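Long-range contacts in homospermidine synthase (Legionella pneumophila subsp. pneumophila str. Philadelphia 1, PDB 2PH5), which probably catalyses the NAD-dependent formation of homospermidine, a polyamine, and binds NAD in the crystal: residues A[269-277]-A[286-294]; A[443-451]-A[459-469]. All coordinates share one frame; numbering follows the deposited sequence.

Interaction 1. Residues A[269-277]-A[286-294]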
loop_
_atom_site.group_PDB
_atom_site.type_symbol
_atom_site.label_atom_id
_atom_site.label_comp_id
_atom_site.label_asym_id
_atom_site.label_seq_id
_atom_site.Cartn_x
_atom_site.Cartn_y
_atom_site.Cartn_z
ATOM N N ARG A 269 -6.425 -3.757 -17.461
ATOM C CA ARG A 269 -6.105 -3.064 -16.216
ATOM C C ARG A 269 -4.857 -2.176 -16.314
ATOM O O ARG A 269 -3.943 -2.467 -17.086
ATOM C CB ARG A 269 -5.930 -4.107 -15.108
ATOM C CG ARG A 269 -7.110 -5.066 -15.023
ATOM C CD ARG A 269 -6.947 -6.084 -13.926
ATOM N NE ARG A 269 -6.875 -5.453 -12.615
ATOM C CZ ARG A 269 -6.831 -6.123 -11.470
ATOM N NH1 ARG A 269 -6.854 -7.452 -11.476
ATOM N NH2 ARG A 269 -6.763 -5.467 -10.319
ATOM N N PRO A 270 -4.818 -1.062 -15.551
ATOM C CA PRO A 270 -3.667 -0.142 -15.557
ATOM C C PRO A 270 -2.462 -0.882 -14.982
ATOM O O PRO A 270 -2.620 -1.744 -14.118
ATOM C CB PRO A 270 -4.109 0.996 -14.636
ATOM C CG PRO A 270 -5.597 0.955 -14.701
ATOM C CD PRO A 270 -5.912 -0.524 -14.726
ATOM N N SER A 271 -1.264 -0.536 -15.446
ATOM C CA SER A 271 -0.054 -1.213 -14.986
ATOM C C SER A 271 0.088 -1.202 -13.458
ATOM O O SER A 271 0.535 -2.190 -12.852
ATOM C CB SER A 271 1.190 -0.609 -15.656
ATOM O OG SER A 271 1.470 0.702 -15.199
ATOM N N ALA A 272 -0.312 -0.094 -12.838
ATOM C CA ALA A 272 -0.247 0.028 -11.385
ATOM C C ALA A 272 -1.275 -0.893 -10.708
ATOM O O ALA A 272 -1.305 -1.020 -9.481
ATOM C CB ALA A 272 -0.494 1.480 -10.969
ATOM N N GLY A 273 -2.123 -1.529 -11.511
ATOM C CA GLY A 273 -3.132 -2.426 -10.969
ATOM C C GLY A 273 -2.815 -3.895 -11.229
ATOM O O GLY A 273 -3.650 -4.768 -10.997
ATOM N N VAL A 274 -1.607 -4.155 -11.719
ATOM C CA VAL A 274 -1.141 -5.504 -12.016
ATOM C C VAL A 274 0.130 -5.799 -11.211
ATOM O O VAL A 274 1.097 -5.039 -11.265
ATOM C CB VAL A 274 -0.783 -5.667 -13.518
ATOM C CG1 VAL A 274 -0.531 -7.131 -13.840
ATOM C CG2 VAL A 274 -1.894 -5.103 -14.397
HETATM N N MSE A 275 0.131 -6.897 -10.465
HETATM C CA MSE A 275 1.293 -7.278 -9.674
HETATM C C MSE A 275 1.944 -8.520 -10.291
HETATM O O MSE A 275 1.265 -9.392 -10.839
HETATM C CB MSE A 275 0.872 -7.600 -8.236
HETATM C CG MSE A 275 0.090 -6.510 -7.524
HETATM SE SE MSE A 275 1.054 -4.842 -7.386
HETATM C CE MSE A 275 2.397 -5.362 -6.083
ATOM N N VAL A 276 3.262 -8.599 -10.203
ATOM C CA VAL A 276 3.981 -9.748 -10.730
ATOM C C VAL A 276 4.985 -10.205 -9.677
ATOM O O VAL A 276 5.521 -9.396 -8.918
ATOM C CB VAL A 276 4.735 -9.402 -12.030
ATOM C CG1 VAL A 276 3.782 -9.429 -13.226
ATOM C CG2 VAL A 276 5.370 -8.038 -11.892
ATOM N N ARG A 277 5.221 -11.511 -9.641
ATOM C CA ARG A 277 6.147 -12.131 -8.704
ATOM C C ARG A 277 7.569 -12.087 -9.264
ATOM O O ARG A 277 7.836 -12.657 -10.315
ATOM C CB ARG A 277 5.749 -13.593 -8.471
ATOM C CG ARG A 277 4.400 -13.788 -7.792
ATOM C CD ARG A 277 4.055 -15.264 -7.601
ATOM N NE ARG A 277 2.845 -15.425 -6.797
ATOM C CZ ARG A 277 1.604 -15.429 -7.279
ATOM N NH1 ARG A 277 1.390 -15.293 -8.582
ATOM N NH2 ARG A 277 0.572 -15.537 -6.454
ATOM N N PHE A 286 9.284 -10.979 -3.999
ATOM C CA PHE A 286 8.397 -9.869 -3.683
ATOM C C PHE A 286 7.352 -9.701 -4.775
ATOM O O PHE A 286 7.398 -10.386 -5.796
ATOM C CB PHE A 286 9.197 -8.566 -3.544
ATOM C CG PHE A 286 9.708 -8.030 -4.852
ATOM C CD1 PHE A 286 10.756 -8.666 -5.518
ATOM C CD2 PHE A 286 9.118 -6.914 -5.439
ATOM C CE1 PHE A 286 11.212 -8.201 -6.753
ATOM C CE2 PHE A 286 9.562 -6.435 -6.677
ATOM C CZ PHE A 286 10.615 -7.083 -7.336
ATOM N N HIS A 287 6.398 -8.804 -4.550
ATOM C CA HIS A 287 5.381 -8.537 -5.557
ATOM C C HIS A 287 5.554 -7.113 -6.062
ATOM O O HIS A 287 5.253 -6.151 -5.355
ATOM C CB HIS A 287 3.968 -8.699 -4.994
ATOM C CG HIS A 287 3.566 -10.122 -4.758
ATOM N ND1 HIS A 287 2.263 -10.494 -4.500
ATOM C CD2 HIS A 287 4.298 -11.262 -4.719
ATOM C CE1 HIS A 287 2.211 -11.801 -4.312
ATOM N NE2 HIS A 287 3.431 -12.290 -4.439
ATOM N N GLY A 288 6.037 -6.974 -7.289
ATOM C CA GLY A 288 6.217 -5.642 -7.839
ATOM C C GLY A 288 5.088 -5.230 -8.771
ATOM O O GLY A 288 4.321 -6.074 -9.238
ATOM N N PHE A 289 4.968 -3.931 -9.024
ATOM C CA PHE A 289 3.952 -3.421 -9.934
ATOM C C PHE A 289 4.484 -3.639 -11.343
ATOM O O PHE A 289 5.670 -3.413 -11.602
ATOM C CB PHE A 289 3.711 -1.913 -9.726
ATOM C CG PHE A 289 3.028 -1.574 -8.438
ATOM C CD1 PHE A 289 3.769 -1.403 -7.270
ATOM C CD2 PHE A 289 1.641 -1.464 -8.381
ATOM C CE1 PHE A 289 3.141 -1.129 -6.057
ATOM C CE2 PHE A 289 1.000 -1.191 -7.177
ATOM C CZ PHE A 289 1.752 -1.024 -6.007
ATOM N N LEU A 290 3.618 -4.083 -12.248
ATOM C CA LEU A 290 4.019 -4.315 -13.632
ATOM C C LEU A 290 3.926 -3.006 -14.422
ATOM O O LEU A 290 3.246 -2.920 -15.445
ATOM C CB LEU A 290 3.135 -5.407 -14.248
ATOM C CG LEU A 290 3.309 -5.917 -15.694
ATOM C CD1 LEU A 290 4.732 -5.834 -16.178
ATOM C CD2 LEU A 290 2.804 -7.353 -15.741
ATOM N N ILE A 291 4.617 -1.989 -13.906
ATOM C CA ILE A 291 4.682 -0.664 -14.506
ATOM C C ILE A 291 5.254 -0.764 -15.908
ATOM O O ILE A 291 6.272 -1.404 -16.128
ATOM C CB ILE A 291 5.583 0.291 -13.671
ATOM C CG1 ILE A 291 4.726 1.209 -12.803
ATOM C CG2 ILE A 291 6.418 1.174 -14.580
ATOM C CD1 ILE A 291 3.873 0.497 -11.826
ATOM N N THR A 292 4.604 -0.107 -16.855
ATOM C CA THR A 292 5.036 -0.131 -18.245
ATOM C C THR A 292 6.321 0.673 -18.494
ATOM O O THR A 292 6.707 1.510 -17.675
ATOM C CB THR A 292 3.928 0.457 -19.119
ATOM O OG1 THR A 292 3.809 1.859 -18.845
ATOM C CG2 THR A 292 2.597 -0.210 -18.806
ATOM N N HIS A 293 6.989 0.409 -19.617
ATOM C CA HIS A 293 8.193 1.168 -19.990
ATOM C C HIS A 293 8.501 1.148 -21.487
ATOM O O HIS A 293 7.855 0.441 -22.266
ATOM C CB HIS A 293 9.419 0.703 -19.199
ATOM C CG HIS A 293 9.904 1.704 -18.192
ATOM N ND1 HIS A 293 10.473 2.910 -18.549
ATOM C CD2 HIS A 293 9.905 1.677 -16.839
ATOM C CE1 HIS A 293 10.805 3.578 -17.460
ATOM N NE2 HIS A 293 10.471 2.852 -16.406
ATOM N N ALA A 294 9.495 1.933 -21.885
ATOM C CA ALA A 294 9.866 2.029 -23.295
ATOM C C ALA A 294 10.739 0.878 -23.767
ATOM O O ALA A 294 10.421 0.213 -24.755
ATOM C CB ALA A 294 10.578 3.358 -23.552
#
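Val276 and Gly288 face each other as the hydrogen-bonded pair of a short antiparallel hairpin, strands 275-278 and 286-289, in the region matching the saccharopine dehydrogenase C-terminal family. Val276 N gives a nearly straight bond to Gly288 O (2.9 Å), and Gly288 N returns one to Val276 O. A third bond, Leu290 N to Val274 O at 2.9 Å, carries the pairing past the strand end. Having no side chain, Gly288 leaves room for the ring of Phe286. The tightly packed part is the apolar face: CD2 of Leu290 lies 3.4 Å from Val276 CG1 and 3.8 Å from Val274 CG1, so branched aliphatic groups close up. Leu290, with CG anti to the backbone N (chi1 -179°), runs alongside Val274 and crosses Val276 at about a right angle. The looser side is that of Met275, which is partly exposed although Phe332 of the second subunit packs on it. Modelled as selenomethionine, it bends at chi2 and chi3 to lay SE over one face of Phe289, a Met-aromatic contact. Further along the same face, Arg277 and His287 lie side by side; Arg277 NE forms a salt bridge with Glu338 of the second subunit, and His287 NE2 a hydrogen bond with the same carboxylate. Strand 311-322 and helix 466-469 pack on the valine face through His318 and Phe466, while strand 238-242 touches Val274 and Leu290.

Interaction 2. Residues A[443-451]-A[459-469]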
loop_
_atom_site.group_PDB
_atom_site.type_symbol
_atom_site.label_atom_id
_atom_site.label_comp_id
_atom_site.label_asym_id
_atom_site.label_seq_id
_atom_site.Cartn_x
_atom_site.Cartn_y
_atom_site.Cartn_z
ATOM N N ASP A 443 17.570 -20.183 -6.061
ATOM C CA ASP A 443 16.719 -21.333 -6.335
ATOM C C ASP A 443 15.252 -20.935 -6.271
ATOM O O ASP A 443 14.362 -21.783 -6.296
ATOM C CB ASP A 443 16.988 -22.456 -5.319
ATOM C CG ASP A 443 16.757 -22.018 -3.876
ATOM O OD1 ASP A 443 16.916 -22.858 -2.968
ATOM O OD2 ASP A 443 16.422 -20.837 -3.641
ATOM N N TRP A 444 15.005 -19.637 -6.178
ATOM C CA TRP A 444 13.642 -19.127 -6.108
ATOM C C TRP A 444 12.891 -19.266 -7.433
ATOM O O TRP A 444 13.486 -19.170 -8.507
ATOM C CB TRP A 444 13.660 -17.643 -5.743
ATOM C CG TRP A 444 12.354 -16.958 -6.036
ATOM C CD1 TRP A 444 11.290 -16.837 -5.192
ATOM C CD2 TRP A 444 11.945 -16.363 -7.282
ATOM N NE1 TRP A 444 10.247 -16.207 -5.830
ATOM C CE2 TRP A 444 10.621 -15.908 -7.112
ATOM C CE3 TRP A 444 12.570 -16.178 -8.525
ATOM C CZ2 TRP A 444 9.906 -15.273 -8.138
ATOM C CZ3 TRP A 444 11.855 -15.546 -9.550
ATOM C CH2 TRP A 444 10.537 -15.103 -9.344
ATOM N N THR A 445 11.583 -19.487 -7.345
ATOM C CA THR A 445 10.721 -19.542 -8.521
ATOM C C THR A 445 9.369 -19.064 -8.020
ATOM O O THR A 445 9.095 -19.124 -6.828
ATOM C CB THR A 445 10.534 -20.964 -9.104
ATOM O OG1 THR A 445 9.373 -21.565 -8.518
ATOM C CG2 THR A 445 11.747 -21.829 -8.829
ATOM N N PRO A 446 8.505 -18.573 -8.921
ATOM C CA PRO A 446 7.186 -18.102 -8.480
ATOM C C PRO A 446 6.283 -19.240 -8.031
ATOM O O PRO A 446 5.121 -19.028 -7.696
ATOM C CB PRO A 446 6.643 -17.385 -9.715
ATOM C CG PRO A 446 7.272 -18.126 -10.839
ATOM C CD PRO A 446 8.702 -18.326 -10.362
ATOM N N LEU A 447 6.839 -20.445 -8.016
ATOM C CA LEU A 447 6.080 -21.629 -7.631
ATOM C C LEU A 447 6.285 -22.066 -6.181
ATOM O O LEU A 447 5.456 -22.786 -5.627
ATOM C CB LEU A 447 6.416 -22.783 -8.576
ATOM C CG LEU A 447 5.281 -23.334 -9.436
ATOM C CD1 LEU A 447 4.464 -22.214 -10.040
ATOM C CD2 LEU A 447 5.877 -24.216 -10.533
ATOM N N LYS A 448 7.376 -21.637 -5.559
ATOM C CA LYS A 448 7.619 -22.029 -4.181
ATOM C C LYS A 448 7.263 -20.947 -3.173
ATOM O O LYS A 448 6.964 -19.811 -3.546
ATOM C CB LYS A 448 9.071 -22.475 -3.999
ATOM C CG LYS A 448 10.097 -21.550 -4.587
ATOM C CD LYS A 448 11.172 -22.362 -5.291
ATOM C CE LYS A 448 11.784 -23.413 -4.375
ATOM N NZ LYS A 448 12.693 -24.314 -5.138
ATOM N N ASN A 449 7.294 -21.323 -1.894
ATOM C CA ASN A 449 6.954 -20.434 -0.783
ATOM C C ASN A 449 5.519 -19.964 -0.940
ATOM O O ASN A 449 5.090 -19.004 -0.300
ATOM C CB ASN A 449 7.888 -19.227 -0.728
ATOM C CG ASN A 449 9.334 -19.623 -0.533
ATOM O OD1 ASN A 449 9.666 -20.375 0.386
ATOM N ND2 ASN A 449 10.210 -19.112 -1.398
ATOM N N ARG A 450 4.784 -20.658 -1.804
ATOM C CA ARG A 450 3.390 -20.345 -2.063
ATOM C C ARG A 450 2.556 -20.545 -0.816
ATOM O O ARG A 450 2.916 -21.317 0.074
ATOM C CB ARG A 450 2.846 -21.241 -3.175
ATOM C CG ARG A 450 3.232 -20.813 -4.581
ATOM C CD ARG A 450 2.367 -19.667 -5.056
ATOM N NE ARG A 450 2.456 -19.506 -6.499
ATOM C CZ ARG A 450 1.553 -18.866 -7.231
ATOM N NH1 ARG A 450 1.704 -18.764 -8.540
ATOM N NH2 ARG A 450 0.489 -18.333 -6.658
ATOM N N GLY A 451 1.429 -19.849 -0.761
ATOM C CA GLY A 451 0.548 -19.976 0.381
ATOM C C GLY A 451 -0.494 -21.043 0.128
ATOM O O GLY A 451 -0.527 -21.659 -0.943
ATOM N N ASP A 459 0.822 -23.515 -12.853
ATOM C CA ASP A 459 1.268 -24.472 -13.857
ATOM C C ASP A 459 2.602 -25.057 -13.369
ATOM O O ASP A 459 3.672 -24.481 -13.598
ATOM C CB ASP A 459 1.435 -23.744 -15.197
ATOM C CG ASP A 459 1.784 -24.674 -16.341
ATOM O OD1 ASP A 459 1.820 -24.198 -17.498
ATOM O OD2 ASP A 459 2.027 -25.875 -16.094
ATOM N N LEU A 460 2.517 -26.191 -12.676
ATOM C CA LEU A 460 3.688 -26.874 -12.126
ATOM C C LEU A 460 4.675 -27.303 -13.203
ATOM O O LEU A 460 5.850 -27.526 -12.926
ATOM C CB LEU A 460 3.246 -28.102 -11.328
ATOM C CG LEU A 460 2.350 -27.781 -10.127
ATOM C CD1 LEU A 460 1.833 -29.069 -9.495
ATOM C CD2 LEU A 460 3.142 -26.960 -9.124
ATOM N N SER A 461 4.180 -27.410 -14.430
ATOM C CA SER A 461 4.982 -27.821 -15.572
ATOM C C SER A 461 6.144 -26.877 -15.862
ATOM O O SER A 461 7.260 -27.306 -16.148
ATOM C CB SER A 461 4.084 -27.918 -16.803
ATOM O OG SER A 461 4.822 -27.706 -17.990
ATOM N N ASP A 462 5.877 -25.583 -15.793
ATOM C CA ASP A 462 6.902 -24.596 -16.075
ATOM C C ASP A 462 6.661 -23.372 -15.209
ATOM O O ASP A 462 5.780 -22.554 -15.491
ATOM C CB ASP A 462 6.852 -24.220 -17.551
ATOM C CG ASP A 462 7.843 -23.149 -17.902
ATOM O OD1 ASP A 462 7.770 -22.625 -19.034
ATOM O OD2 ASP A 462 8.697 -22.831 -17.046
ATOM N N PRO A 463 7.462 -23.224 -14.148
ATOM C CA PRO A 463 7.355 -22.106 -13.212
ATOM C C PRO A 463 7.547 -20.754 -13.869
ATOM O O PRO A 463 7.030 -19.741 -13.404
ATOM C CB PRO A 463 8.437 -22.421 -12.183
ATOM C CG PRO A 463 9.485 -23.094 -13.001
ATOM C CD PRO A 463 8.689 -24.004 -13.900
ATOM N N TRP A 464 8.275 -20.740 -14.973
ATOM C CA TRP A 464 8.522 -19.480 -15.649
ATOM C C TRP A 464 7.394 -19.019 -16.559
ATOM O O TRP A 464 7.600 -18.160 -17.408
ATOM C CB TRP A 464 9.821 -19.586 -16.416
ATOM C CG TRP A 464 10.918 -20.024 -15.534
ATOM C CD1 TRP A 464 11.780 -21.052 -15.757
ATOM C CD2 TRP A 464 11.307 -19.427 -14.290
ATOM N NE1 TRP A 464 12.692 -21.135 -14.732
ATOM C CE2 TRP A 464 12.426 -20.149 -13.817
ATOM C CE3 TRP A 464 10.821 -18.354 -13.529
ATOM C CZ2 TRP A 464 13.076 -19.832 -12.614
ATOM C CZ3 TRP A 464 11.465 -18.037 -12.333
ATOM C CH2 TRP A 464 12.585 -18.778 -11.889
ATOM N N GLN A 465 6.202 -19.578 -16.380
ATOM C CA GLN A 465 5.050 -19.183 -17.187
ATOM C C GLN A 465 4.403 -17.942 -16.589
ATOM O O GLN A 465 4.195 -17.873 -15.375
ATOM C CB GLN A 465 4.007 -20.305 -17.228
ATOM C CG GLN A 465 4.395 -21.479 -18.099
ATOM C CD GLN A 465 4.196 -21.201 -19.570
ATOM O OE1 GLN A 465 5.027 -21.563 -20.397
ATOM N NE2 GLN A 465 3.085 -20.575 -19.907
ATOM N N PHE A 466 4.063 -16.974 -17.433
ATOM C CA PHE A 466 3.434 -15.750 -16.949
ATOM C C PHE A 466 2.206 -16.092 -16.096
ATOM O O PHE A 466 1.859 -15.374 -15.155
ATOM C CB PHE A 466 3.040 -14.850 -18.124
ATOM C CG PHE A 466 2.581 -13.479 -17.708
ATOM C CD1 PHE A 466 1.276 -13.063 -17.959
ATOM C CD2 PHE A 466 3.452 -12.605 -17.044
ATOM C CE1 PHE A 466 0.844 -11.806 -17.557
ATOM C CE2 PHE A 466 3.025 -11.344 -16.638
ATOM C CZ PHE A 466 1.718 -10.941 -16.894
ATOM N N PHE A 467 1.571 -17.211 -16.418
ATOM C CA PHE A 467 0.401 -17.683 -15.688
ATOM C C PHE A 467 0.719 -17.815 -14.183
ATOM O O PHE A 467 -0.156 -17.599 -13.342
ATOM C CB PHE A 467 -0.027 -19.037 -16.270
ATOM C CG PHE A 467 -1.367 -19.521 -15.799
ATOM C CD1 PHE A 467 -2.538 -18.910 -16.226
ATOM C CD2 PHE A 467 -1.455 -20.618 -14.955
ATOM C CE1 PHE A 467 -3.782 -19.392 -15.820
ATOM C CE2 PHE A 467 -2.691 -21.109 -14.543
ATOM C CZ PHE A 467 -3.859 -20.495 -14.976
ATOM N N ASN A 468 1.965 -18.162 -13.849
ATOM C CA ASN A 468 2.374 -18.312 -12.446
ATOM C C ASN A 468 2.910 -17.020 -11.831
ATOM O O ASN A 468 2.797 -16.801 -10.624
ATOM C CB ASN A 468 3.468 -19.378 -12.288
ATOM C CG ASN A 468 3.031 -20.751 -12.748
ATOM O OD1 ASN A 468 1.985 -21.263 -12.334
ATOM N ND2 ASN A 468 3.843 -21.368 -13.601
ATOM N N ILE A 469 3.503 -16.170 -12.661
ATOM C CA ILE A 469 4.083 -14.925 -12.179
ATOM C C ILE A 469 3.044 -13.849 -11.862
ATOM O O ILE A 469 3.117 -13.202 -10.816
ATOM C CB ILE A 469 5.134 -14.410 -13.186
ATOM C CG1 ILE A 469 6.296 -15.415 -13.231
ATOM C CG2 ILE A 469 5.634 -13.020 -12.777
ATOM C CD1 ILE A 469 7.194 -15.306 -14.445
#
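Leu447 pushes its side chain into a notch formed by Leu460, Pro463 and Asn468. Its CB lies 4.2 Å from Pro463 CB; beyond CG the two branches part. Leu447 CD1 lies 3.4 Å from Asn468 CG, in the amide, whereas CD2 settles 3.5 Å from Pro463 CB and 4.1 Å from Leu460 CD2. An aliphatic fork suits this place, since it fills the notch without competing for the amide's polar atoms. Those are already used: Asn468 OD1 takes Asp459 N on a lone pair at 2.6 Å, and ND2 donates to Asp459 O, so two bonds fix the amide's rotation. Asp459 OD1 in turn is hydrogen-bonded to His249 NE2. This is the loop-rich tail that follows strand 436-442, built from turns: a type I turn spans Thr445 to Lys448, Asp462 OD2 accepts from Trp464 N in an Asx turn, and Gln465 is the N-cap of the single helical turn 466-469. Pro446, rigid and free of an N-H, wedges between Trp464 and Ile469, its CD 3.4 Å from Trp464 CZ3 and its CG 3.7 Å from Ile469 CG1. Trp444 meets Trp464 obliquely, the planes of their six-membered rings at 52°, while its backbone O approaches the edge of the Trp464 ring. Arg450 bends at chi2 (-79°), bringing NE back to bond Pro446 O.

How the interactions relate
Interaction 1 comes first along the chain and closes before interaction 2 opens; their centres are about 17 Å apart. Arg277, in strand 275-278, joins them: its N probably bonds to Ile469 O, at 2.9 Å, and its NH1 gives a weak bond to Asn468 O. The C-terminal tail thus runs beside the hairpin 275-289, and Met275 continues the pairing with Val471. Arg277 makes salt bridges to Glu456 and to Glu338 of the second subunit, while Arg450 reaches the same carboxylates by long, weak ion pairs, so both contacts touch the dimer interface. Interaction 2 lies away from the annotated sites, whereas interaction 1 has Ile291 about 11 Å, side chain to ligand, from the bound NAD.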